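Long-range contacts in N-acetyltransferase family protein (Bacillus anthracis, PDB 3LNB), which probably transfers the acetyl group of acetyl-coenzyme A to arylamine nitrogens, and inactivates the antibacterial drug sulfamethoxazole: residues A[33-38]-A[110-115]; A[140-145]-A[219-224]; A[179-184]-A[191-196]. The protein carries 1 engineered substitution. One frame throughout, in Å; residues are numbered along the deposited sequence.

Contact 1 of 3, residues A[33-38]-A[110-115]; sequences TNLQKE and LMDCGF. With FMT (formic acid), chain D.
Thr-33 and Gln-36, at the start of helix 34-42, meet Asp-112 and Cys-113 at the close of helix 99-112, so the first turn of one helix packs on the last turn of another. OG1 of Thr-33 donates to OD2 of Asp-112 at 2.7 Å, coming from above the carboxylate plane. The same OG1 of Thr-33 accepts from the backbone N of Gln-36 at 3.0 Å, the N-cap bond; a chi1 of 66° sets it between the backbone N and the carbonyl carbon of Thr-33, where it serves both partners. Gln-36 points its CB toward helix 99-112, and its CG comes to 3.6 Å from CB of Asp-112. CD of Gln-36 lies 3.7 Å from that same CB of Asp-112. At the tip the amide works in two directions. OE1 of Gln-36 takes the backbone N-H of Thr-33 on an in-plane lone pair, at 3.0 Å from N, which completes a capping box. NE2 of Gln-36 donates to O1 of a formic acid molecule, probably from the crystallisation liquor, at 2.9 Å, and makes a weak bond to SG of Cys-113 at 3.5 Å. Just beyond, Gly-114 takes positive phi and ends its helix in a Schellman motif. The bond from Thr-33 N tells OE1 from NE2 and restrains the amide's rotation; the carboxylate of Asp-112, beside the N-terminal end of helix 34-42, would probably be favoured in its ionised form.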
loop_
_atom_site.group_PDB
_atom_site.type_symbol
_atom_site.label_atom_id
_atom_site.label_comp_id
_atom_site.label_asym_id
_atom_site.label_seq_id
_atom_site.Cartn_x
_atom_site.Cartn_y
_atom_site.Cartn_z
ATOM N N THR A 33 2.747 -12.753 19.005
ATOM C CA THR A 33 3.910 -13.233 18.264
ATOM C C THR A 33 4.938 -12.097 18.187
ATOM O O THR A 33 4.642 -10.954 18.535
ATOM C CB THR A 33 3.533 -13.610 16.828
ATOM O OG1 THR A 33 3.139 -12.425 16.131
ATOM C CG2 THR A 33 2.376 -14.609 16.810
ATOM N N ASN A 34 6.145 -12.415 17.724
ATOM C CA ASN A 34 7.178 -11.402 17.588
ATOM C C ASN A 34 6.704 -10.345 16.600
ATOM O O ASN A 34 6.845 -9.144 16.844
ATOM C CB ASN A 34 8.486 -12.022 17.084
ATOM C CG ASN A 34 9.592 -10.998 16.938
ATOM O OD1 ASN A 34 9.612 -10.208 15.983
ATOM N ND2 ASN A 34 10.514 -10.987 17.894
ATOM N N LEU A 35 6.136 -10.800 15.486
ATOM C CA LEU A 35 5.632 -9.895 14.460
ATOM C C LEU A 35 4.590 -8.945 15.054
ATOM O O LEU A 35 4.647 -7.740 14.823
ATOM C CB LEU A 35 5.014 -10.688 13.301
ATOM C CG LEU A 35 4.587 -9.912 12.041
ATOM C CD1 LEU A 35 4.229 -10.896 10.939
ATOM C CD2 LEU A 35 3.399 -9.015 12.333
ATOM N N GLN A 36 3.633 -9.486 15.805
ATOM C CA GLN A 36 2.600 -8.659 16.417
ATOM C C GLN A 36 3.211 -7.602 17.329
ATOM O O GLN A 36 2.829 -6.434 17.286
ATOM C CB GLN A 36 1.623 -9.519 17.225
ATOM C CG GLN A 36 0.615 -10.301 16.385
ATOM C CD GLN A 36 -0.390 -11.060 17.241
ATOM O OE1 GLN A 36 -0.018 -11.902 18.053
ATOM N NE2 GLN A 36 -1.672 -10.758 17.058
ATOM N N LYS A 37 4.159 -8.023 18.159
ATOM C CA LYS A 37 4.826 -7.115 19.080
ATOM C C LYS A 37 5.531 -6.002 18.318
ATOM O O LYS A 37 5.387 -4.833 18.657
ATOM C CB LYS A 37 5.842 -7.877 19.934
ATOM C CG LYS A 37 5.231 -8.974 20.801
ATOM C CD LYS A 37 6.318 -9.688 21.600
ATOM C CE LYS A 37 5.770 -10.893 22.345
ATOM N NZ LYS A 37 6.870 -11.622 23.041
ATOM N N GLU A 38 6.293 -6.369 17.288
ATOM C CA GLU A 38 7.013 -5.375 16.496
ATOM C C GLU A 38 6.050 -4.499 15.713
ATOM O O GLU A 38 6.289 -3.302 15.526
ATOM C CB GLU A 38 7.973 -6.049 15.513
ATOM C CG GLU A 38 9.150 -6.785 16.144
ATOM C CD GLU A 38 10.057 -5.872 16.958
ATOM O OE1 GLU A 38 10.341 -4.741 16.513
ATOM O OE2 GLU A 38 10.500 -6.296 18.043
ATOM N N LEU A 110 -2.605 -9.679 10.249
ATOM C CA LEU A 110 -4.013 -10.023 10.399
ATOM C C LEU A 110 -4.228 -11.521 10.614
ATOM O O LEU A 110 -5.196 -11.925 11.262
ATOM C CB LEU A 110 -4.815 -9.533 9.191
ATOM C CG LEU A 110 -4.880 -8.007 9.033
ATOM C CD1 LEU A 110 -5.781 -7.644 7.853
ATOM C CD2 LEU A 110 -5.411 -7.377 10.317
ATOM N N MET A 111 -3.339 -12.346 10.068
ATOM C CA MET A 111 -3.456 -13.786 10.269
ATOM C C MET A 111 -3.150 -14.055 11.744
ATOM O O MET A 111 -3.853 -14.821 12.400
ATOM C CB MET A 111 -2.473 -14.556 9.378
ATOM C CG MET A 111 -2.911 -14.731 7.915
ATOM S SD MET A 111 -4.377 -15.803 7.676
ATOM C CE MET A 111 -3.643 -17.428 7.932
ATOM N N ASP A 112 -2.103 -13.420 12.264
ATOM C CA ASP A 112 -1.741 -13.595 13.667
ATOM C C ASP A 112 -2.878 -13.128 14.565
ATOM O O ASP A 112 -3.080 -13.665 15.656
ATOM C CB ASP A 112 -0.477 -12.812 14.007
ATOM C CG ASP A 112 0.784 -13.526 13.576
ATOM O OD1 ASP A 112 0.683 -14.660 13.061
ATOM O OD2 ASP A 112 1.877 -12.952 13.761
ATOM N N CYS A 113 -3.617 -12.126 14.098
ATOM C CA CYS A 113 -4.739 -11.594 14.849
ATOM C C CYS A 113 -5.975 -12.471 14.675
ATOM O O CYS A 113 -7.005 -12.225 15.293
ATOM C CB CYS A 113 -5.032 -10.152 14.417
ATOM S SG CYS A 113 -3.807 -8.961 15.026
ATOM N N GLY A 114 -5.865 -13.489 13.827
ATOM C CA GLY A 114 -6.972 -14.413 13.623
ATOM C C GLY A 114 -8.067 -14.036 12.639
ATOM O O GLY A 114 -9.197 -14.512 12.768
ATOM N N PHE A 115 -7.764 -13.178 11.668
ATOM C CA PHE A 115 -8.771 -12.806 10.680
ATOM C C PHE A 115 -8.751 -13.797 9.526
ATOM O O PHE A 115 -7.746 -14.471 9.294
ATOM C CB PHE A 115 -8.522 -11.405 10.113
ATOM C CG PHE A 115 -8.851 -10.289 11.063
ATOM C CD1 PHE A 115 -7.905 -9.822 11.967
ATOM C CD2 PHE A 115 -10.113 -9.704 11.051
ATOM C CE1 PHE A 115 -8.207 -8.784 12.849
ATOM C CE2 PHE A 115 -10.431 -8.667 11.929
ATOM C CZ PHE A 115 -9.479 -8.204 12.831
HETATM C C FMT D . -5.213 -10.841 18.323
HETATM O O1 FMT D . -4.049 -10.811 18.671
HETATM O O2 FMT D . -5.856 -9.703 18.007
#

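Contact 2 of 3, residues A[140-145]-A[219-224]; sequences IIILHH and YAFTLD
Ile-140 rests its CD1 methyl against the rings of both Tyr-219 and Phe-221, and this is where the two segments pack most closely. CD1 of Ile-140 sits over one face of the Phe-221 ring, 4.0 Å from the centroid and 17° off the normal, a CH-pi contact offset toward the rim. The same CD1 of Ile-140 lies 3.8 Å from CE2 of Tyr-219. Its position follows from a chi1 of 62°, which swings CG1 of Ile-140 over its own backbone and leaves CG2 to meet the phenol end, 3.8 Å from OH of Tyr-219. No hydrogen bond joins the segments: strand 116-126 runs between strands 131-145 and 216-225 in the eight-stranded antiparallel sheet, and the segment axes, 9.3 Å apart at closest, are inclined at 52° to each other. That side chains of next-but-one strands meet is consistent with a strongly curled sheet, as in the beta-barrel domain of arylamine N-acetyltransferases. Tyr-219 also packs edge-to-face on His-138 and bonds weakly to Asp-153, two residues of a probable Cys-His-Asp triad with Cys-99, and its side chain lies about 7 Å from coenzyme A. Packing slackens toward the other end. CD1 of Ile-142 reaches CE2 of Phe-221 at 4.0 Å, and beyond it CD2 of the partly exposed Leu-223 comes no nearer than 4.3 Å to CG1 of Ile-142, while His-191 and Tyr-118 also border Leu-223.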
loop_
_atom_site.group_PDB
_atom_site.type_symbol
_atom_site.label_atom_id
_atom_site.label_comp_id
_atom_site.label_asym_id
_atom_site.label_seq_id
_atom_site.Cartn_x
_atom_site.Cartn_y
_atom_site.Cartn_z
ATOM N N ILE A 140 -3.262 -7.072 -2.873
ATOM C CA ILE A 140 -4.189 -6.609 -1.847
ATOM C C ILE A 140 -4.688 -7.769 -1.007
ATOM O O ILE A 140 -4.408 -8.929 -1.307
ATOM C CB ILE A 140 -5.404 -5.890 -2.462
ATOM C CG1 ILE A 140 -6.192 -6.855 -3.344
ATOM C CG2 ILE A 140 -4.938 -4.681 -3.271
ATOM C CD1 ILE A 140 -7.420 -6.238 -3.980
ATOM N N ILE A 141 -5.430 -7.439 0.047
ATOM C CA ILE A 141 -5.979 -8.428 0.964
ATOM C C ILE A 141 -7.497 -8.493 0.895
ATOM O O ILE A 141 -8.167 -7.466 0.814
ATOM C CB ILE A 141 -5.601 -8.092 2.432
ATOM C CG1 ILE A 141 -4.089 -8.214 2.633
ATOM C CG2 ILE A 141 -6.346 -9.008 3.390
ATOM C CD1 ILE A 141 -3.606 -7.610 3.940
ATOM N N ILE A 142 -8.036 -9.707 0.920
ATOM C CA ILE A 142 -9.479 -9.889 0.928
ATOM C C ILE A 142 -9.793 -10.485 2.300
ATOM O O ILE A 142 -9.222 -11.501 2.687
ATOM C CB ILE A 142 -9.952 -10.854 -0.184
ATOM C CG1 ILE A 142 -9.575 -10.292 -1.558
ATOM C CG2 ILE A 142 -11.456 -11.068 -0.085
ATOM C CD1 ILE A 142 -10.143 -8.913 -1.842
ATOM N N LEU A 143 -10.682 -9.827 3.035
ATOM C CA LEU A 143 -11.067 -10.264 4.373
ATOM C C LEU A 143 -12.517 -10.718 4.417
ATOM O O LEU A 143 -13.401 -10.043 3.884
ATOM C CB LEU A 143 -10.894 -9.115 5.383
ATOM C CG LEU A 143 -11.578 -9.338 6.745
ATOM C CD1 LEU A 143 -10.728 -10.267 7.593
ATOM C CD2 LEU A 143 -11.783 -8.017 7.469
ATOM N N HIS A 144 -12.754 -11.861 5.054
ATOM C CA HIS A 144 -14.108 -12.373 5.197
ATOM C C HIS A 144 -14.493 -12.188 6.655
ATOM O O HIS A 144 -13.846 -12.733 7.549
ATOM C CB HIS A 144 -14.195 -13.858 4.841
ATOM C CG HIS A 144 -15.600 -14.348 4.693
ATOM N ND1 HIS A 144 -16.406 -13.976 3.637
ATOM C CD2 HIS A 144 -16.368 -15.119 5.499
ATOM C CE1 HIS A 144 -17.610 -14.494 3.801
ATOM N NE2 HIS A 144 -17.614 -15.191 4.923
ATOM N N HIS A 145 -15.553 -11.422 6.891
ATOM C CA HIS A 145 -15.999 -11.154 8.249
ATOM C C HIS A 145 -17.518 -11.093 8.353
ATOM O O HIS A 145 -18.164 -10.297 7.673
ATOM C CB HIS A 145 -15.400 -9.828 8.735
ATOM C CG HIS A 145 -15.885 -9.406 10.085
ATOM N ND1 HIS A 145 -15.537 -10.070 11.241
ATOM C CD2 HIS A 145 -16.730 -8.417 10.460
ATOM C CE1 HIS A 145 -16.148 -9.510 12.270
ATOM N NE2 HIS A 145 -16.880 -8.505 11.822
ATOM N N TYR A 219 -8.029 0.001 -9.722
ATOM C CA TYR A 219 -7.435 -1.256 -10.153
ATOM C C TYR A 219 -8.471 -2.361 -10.265
ATOM O O TYR A 219 -9.551 -2.294 -9.672
ATOM C CB TYR A 219 -6.311 -1.709 -9.210
ATOM C CG TYR A 219 -6.691 -1.803 -7.748
ATOM C CD1 TYR A 219 -6.358 -0.780 -6.861
ATOM C CD2 TYR A 219 -7.379 -2.913 -7.249
ATOM C CE1 TYR A 219 -6.690 -0.855 -5.517
ATOM C CE2 TYR A 219 -7.722 -3.001 -5.896
ATOM C CZ TYR A 219 -7.372 -1.969 -5.039
ATOM O OH TYR A 219 -7.681 -2.037 -3.707
ATOM N N ALA A 220 -8.131 -3.360 -11.067
ATOM C CA ALA A 220 -8.973 -4.520 -11.271
ATOM C C ALA A 220 -8.308 -5.644 -10.493
ATOM O O ALA A 220 -7.112 -5.579 -10.212
ATOM C CB ALA A 220 -9.029 -4.872 -12.748
ATOM N N PHE A 221 -9.084 -6.663 -10.141
ATOM C CA PHE A 221 -8.558 -7.816 -9.419
ATOM C C PHE A 221 -9.517 -8.998 -9.496
ATOM O O PHE A 221 -10.640 -8.869 -9.989
ATOM C CB PHE A 221 -8.265 -7.474 -7.946
ATOM C CG PHE A 221 -9.482 -7.127 -7.132
ATOM C CD1 PHE A 221 -10.045 -5.854 -7.192
ATOM C CD2 PHE A 221 -10.067 -8.078 -6.299
ATOM C CE1 PHE A 221 -11.173 -5.533 -6.433
ATOM C CE2 PHE A 221 -11.198 -7.766 -5.536
ATOM C CZ PHE A 221 -11.750 -6.496 -5.602
ATOM N N THR A 222 -9.045 -10.152 -9.035
ATOM C CA THR A 222 -9.841 -11.378 -9.013
ATOM C C THR A 222 -9.765 -11.921 -7.590
ATOM O O THR A 222 -9.072 -11.357 -6.742
ATOM C CB THR A 222 -9.279 -12.453 -9.970
ATOM O OG1 THR A 222 -8.046 -12.960 -9.449
ATOM C CG2 THR A 222 -9.035 -11.870 -11.352
ATOM N N LEU A 223 -10.475 -13.009 -7.322
ATOM C CA LEU A 223 -10.457 -13.596 -5.993
ATOM C C LEU A 223 -9.584 -14.860 -5.936
ATOM O O LEU A 223 -9.734 -15.692 -5.040
ATOM C CB LEU A 223 -11.895 -13.891 -5.525
ATOM C CG LEU A 223 -12.837 -12.671 -5.546
ATOM C CD1 LEU A 223 -14.193 -13.051 -4.988
ATOM C CD2 LEU A 223 -12.243 -11.527 -4.730
ATOM N N ASP A 224 -8.669 -14.991 -6.895
ATOM C CA ASP A 224 -7.745 -16.127 -6.932
ATOM C C ASP A 224 -6.628 -15.890 -5.908
ATOM O O ASP A 224 -5.838 -14.956 -6.050
ATOM C CB ASP A 224 -7.100 -16.278 -8.319
ATOM C CG ASP A 224 -8.117 -16.467 -9.430
ATOM O OD1 ASP A 224 -9.082 -17.238 -9.241
ATOM O OD2 ASP A 224 -7.939 -15.853 -10.506
#

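Contact 3 of 3, residues A[179-184]-A[191-196]; sequences YRIRKR and HILEMR
Residues 179-182 and 191-196 run antiparallel, with Arg-180/Glu-194 and Arg-182/Ile-192 as hydrogen-bonded pairs and Tyr-179/Met-195 and Ile-181/Leu-193 as non-hydrogen-bonded pairs between and beside them. The Glu-194 N to Arg-180 O bond measures 2.9 Å. On the face that Arg-180 and Glu-194 share, their side chains lie side by side in a salt bridge: NH2 of Arg-180 meets OE1 of Glu-194 on its syn side at 2.7 Å, and NE of Arg-180 meets the same OE1 on its anti side at 2.9 Å. Both nitrogens come from one face of the carboxylate, whose plane is turned 20° from the guanidinium. The extended chain of Arg-180 also brings its cation to Trp-215 in a cation-pi contact. These strands form a beta hairpin in the large antiparallel sheet, flanked by strands 172-174 and 216-225. The opposite face, with Tyr-179, Ile-181, Leu-193 and Met-195, is largely apolar: CB of Met-195 lies 3.4 Å from CD2 of Tyr-179, and CD1 of Ile-181 packs 3.8 Å from CB of Leu-193. OH of Tyr-179 is hydrogen-bonded to OG1 of Thr-176. Near the turn, CG of Lys-183 covers one face of the His-191 ring, 4.0 Å from its centroid.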
loop_
_atom_site.group_PDB
_atom_site.type_symbol
_atom_site.label_atom_id
_atom_site.label_comp_id
_atom_site.label_asym_id
_atom_site.label_seq_id
_atom_site.Cartn_x
_atom_site.Cartn_y
_atom_site.Cartn_z
ATOM N N TYR A 179 -13.993 5.717 -2.186
ATOM C CA TYR A 179 -13.757 4.426 -2.828
ATOM C C TYR A 179 -14.949 3.475 -2.740
ATOM O O TYR A 179 -15.729 3.526 -1.792
ATOM C CB TYR A 179 -12.541 3.739 -2.198
ATOM C CG TYR A 179 -11.330 4.632 -2.091
ATOM C CD1 TYR A 179 -11.185 5.518 -1.023
ATOM C CD2 TYR A 179 -10.344 4.612 -3.069
ATOM C CE1 TYR A 179 -10.081 6.368 -0.932
ATOM C CE2 TYR A 179 -9.237 5.452 -2.993
ATOM C CZ TYR A 179 -9.113 6.329 -1.923
ATOM O OH TYR A 179 -8.030 7.174 -1.858
ATOM N N ARG A 180 -15.066 2.600 -3.734
ATOM C CA ARG A 180 -16.140 1.624 -3.777
ATOM C C ARG A 180 -15.712 0.408 -4.581
ATOM O O ARG A 180 -14.885 0.504 -5.492
ATOM C CB ARG A 180 -17.397 2.226 -4.417
ATOM C CG ARG A 180 -17.279 2.472 -5.917
ATOM C CD ARG A 180 -18.549 3.091 -6.506
ATOM N NE ARG A 180 -18.399 3.339 -7.939
ATOM C CZ ARG A 180 -19.275 3.999 -8.699
ATOM N NH1 ARG A 180 -20.388 4.493 -8.171
ATOM N NH2 ARG A 180 -19.034 4.164 -9.994
ATOM N N ILE A 181 -16.284 -0.736 -4.227
ATOM C CA ILE A 181 -16.008 -1.990 -4.910
ATOM C C ILE A 181 -17.194 -2.348 -5.798
ATOM O O ILE A 181 -18.356 -2.165 -5.414
ATOM C CB ILE A 181 -15.802 -3.152 -3.913
ATOM C CG1 ILE A 181 -14.576 -2.892 -3.033
ATOM C CG2 ILE A 181 -15.654 -4.463 -4.679
ATOM C CD1 ILE A 181 -13.283 -2.703 -3.815
ATOM N N ARG A 182 -16.889 -2.853 -6.988
ATOM C CA ARG A 182 -17.904 -3.271 -7.939
ATOM C C ARG A 182 -17.439 -4.560 -8.608
ATOM O O ARG A 182 -16.264 -4.698 -8.978
ATOM C CB ARG A 182 -18.129 -2.189 -9.003
ATOM C CG ARG A 182 -18.870 -0.951 -8.510
ATOM C CD ARG A 182 -20.340 -1.258 -8.259
ATOM N NE ARG A 182 -21.120 -0.060 -7.957
ATOM C CZ ARG A 182 -21.086 0.591 -6.796
ATOM N NH1 ARG A 182 -20.301 0.167 -5.815
ATOM N NH2 ARG A 182 -21.853 1.659 -6.610
ATOM N N LYS A 183 -18.354 -5.514 -8.733
ATOM C CA LYS A 183 -18.034 -6.770 -9.376
ATOM C C LYS A 183 -18.318 -6.557 -10.854
ATOM O O LYS A 183 -19.441 -6.726 -11.316
ATOM C CB LYS A 183 -18.908 -7.898 -8.827
ATOM C CG LYS A 183 -18.552 -9.267 -9.377
ATOM C CD LYS A 183 -19.289 -10.360 -8.627
ATOM C CE LYS A 183 -18.872 -11.733 -9.102
ATOM N NZ LYS A 183 -19.299 -11.970 -10.507
ATOM N N ARG A 184 -17.293 -6.145 -11.583
ATOM C CA ARG A 184 -17.418 -5.897 -13.008
ATOM C C ARG A 184 -16.246 -6.575 -13.684
ATOM O O ARG A 184 -15.101 -6.421 -13.266
ATOM C CB ARG A 184 -17.375 -4.394 -13.301
ATOM C CG ARG A 184 -18.478 -3.582 -12.628
ATOM C CD ARG A 184 -19.811 -3.719 -13.349
ATOM N NE ARG A 184 -20.856 -2.903 -12.733
ATOM C CZ ARG A 184 -21.499 -3.214 -11.608
ATOM N NH1 ARG A 184 -22.433 -2.397 -11.132
ATOM N NH2 ARG A 184 -21.225 -4.343 -10.961
ATOM N N HIS A 191 -13.398 -8.074 -10.567
ATOM C CA HIS A 191 -13.823 -7.000 -9.676
ATOM C C HIS A 191 -12.928 -5.787 -9.891
ATOM O O HIS A 191 -11.844 -5.892 -10.469
ATOM C CB HIS A 191 -13.704 -7.427 -8.205
ATOM C CG HIS A 191 -14.460 -8.674 -7.863
ATOM N ND1 HIS A 191 -14.239 -9.879 -8.495
ATOM C CD2 HIS A 191 -15.416 -8.907 -6.932
ATOM C CE1 HIS A 191 -15.025 -10.802 -7.969
ATOM N NE2 HIS A 191 -15.748 -10.239 -7.018
ATOM N N ILE A 192 -13.389 -4.639 -9.412
ATOM C CA ILE A 192 -12.633 -3.408 -9.529
ATOM C C ILE A 192 -12.836 -2.564 -8.287
ATOM O O ILE A 192 -13.831 -2.701 -7.576
ATOM C CB ILE A 192 -13.089 -2.539 -10.740
ATOM C CG1 ILE A 192 -14.572 -2.173 -10.592
ATOM C CG2 ILE A 192 -12.844 -3.270 -12.048
ATOM C CD1 ILE A 192 -15.067 -1.192 -11.639
ATOM N N LEU A 193 -11.860 -1.715 -8.018
ATOM C CA LEU A 193 -11.956 -0.776 -6.925
ATOM C C LEU A 193 -11.951 0.534 -7.695
ATOM O O LEU A 193 -11.005 0.818 -8.431
ATOM C CB LEU A 193 -10.743 -0.847 -5.997
ATOM C CG LEU A 193 -10.697 0.284 -4.955
ATOM C CD1 LEU A 193 -9.822 -0.104 -3.786
ATOM C CD2 LEU A 193 -10.181 1.564 -5.598
ATOM N N GLU A 194 -13.022 1.304 -7.567
ATOM C CA GLU A 194 -13.107 2.589 -8.246
ATOM C C GLU A 194 -12.863 3.666 -7.208
ATOM O O GLU A 194 -13.009 3.420 -6.010
ATOM C CB GLU A 194 -14.485 2.786 -8.877
ATOM C CG GLU A 194 -14.761 1.861 -10.043
ATOM C CD GLU A 194 -15.943 2.326 -10.877
ATOM O OE1 GLU A 194 -17.077 2.348 -10.352
ATOM O OE2 GLU A 194 -15.729 2.676 -12.055
ATOM N N MET A 195 -12.508 4.862 -7.662
ATOM C CA MET A 195 -12.229 5.947 -6.737
ATOM C C MET A 195 -12.423 7.322 -7.371
ATOM O O MET A 195 -12.509 7.446 -8.592
ATOM C CB MET A 195 -10.785 5.827 -6.252
ATOM C CG MET A 195 -9.764 6.152 -7.339
ATOM S SD MET A 195 -8.046 5.867 -6.849
ATOM C CE MET A 195 -7.266 5.828 -8.468
ATOM N N ARG A 196 -12.481 8.344 -6.521
ATOM C CA ARG A 196 -12.623 9.736 -6.952
ATOM C C ARG A 196 -12.327 10.639 -5.756
ATOM O O ARG A 196 -12.245 10.163 -4.618
ATOM C CB ARG A 196 -14.041 10.017 -7.470
ATOM C CG ARG A 196 -15.129 9.907 -6.419
ATOM C CD ARG A 196 -16.471 10.457 -6.922
ATOM N NE ARG A 196 -17.516 10.333 -5.906
ATOM C CZ ARG A 196 -18.776 10.740 -6.062
ATOM N NH1 ARG A 196 -19.168 11.308 -7.193
ATOM N NH2 ARG A 196 -19.657 10.557 -5.088
#

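Overall arrangement
From the N terminus, contact 1 closes first: a largely helical loop of 71 residues brings the end of helix 99-112 back against helix 34-42. The chain then enters the large sheet, and contact 2 opens on strand 131-145 and closes, 73 residues on, at strand 216-225. Contact 3, the hairpin of strands 177-182 and 191-196, is nested within that loop. Contacts 2 and 3 meet through neighbouring strands, with probable backbone hydrogen bonds from Phe-221 to His-191 and from Leu-193 to Tyr-219. Contact 1 touches contact 2 through Phe-115 and Leu-143, linking the helical region to the sheet, whereas contacts 1 and 3 remain apart, about 14 Å between nearest atoms.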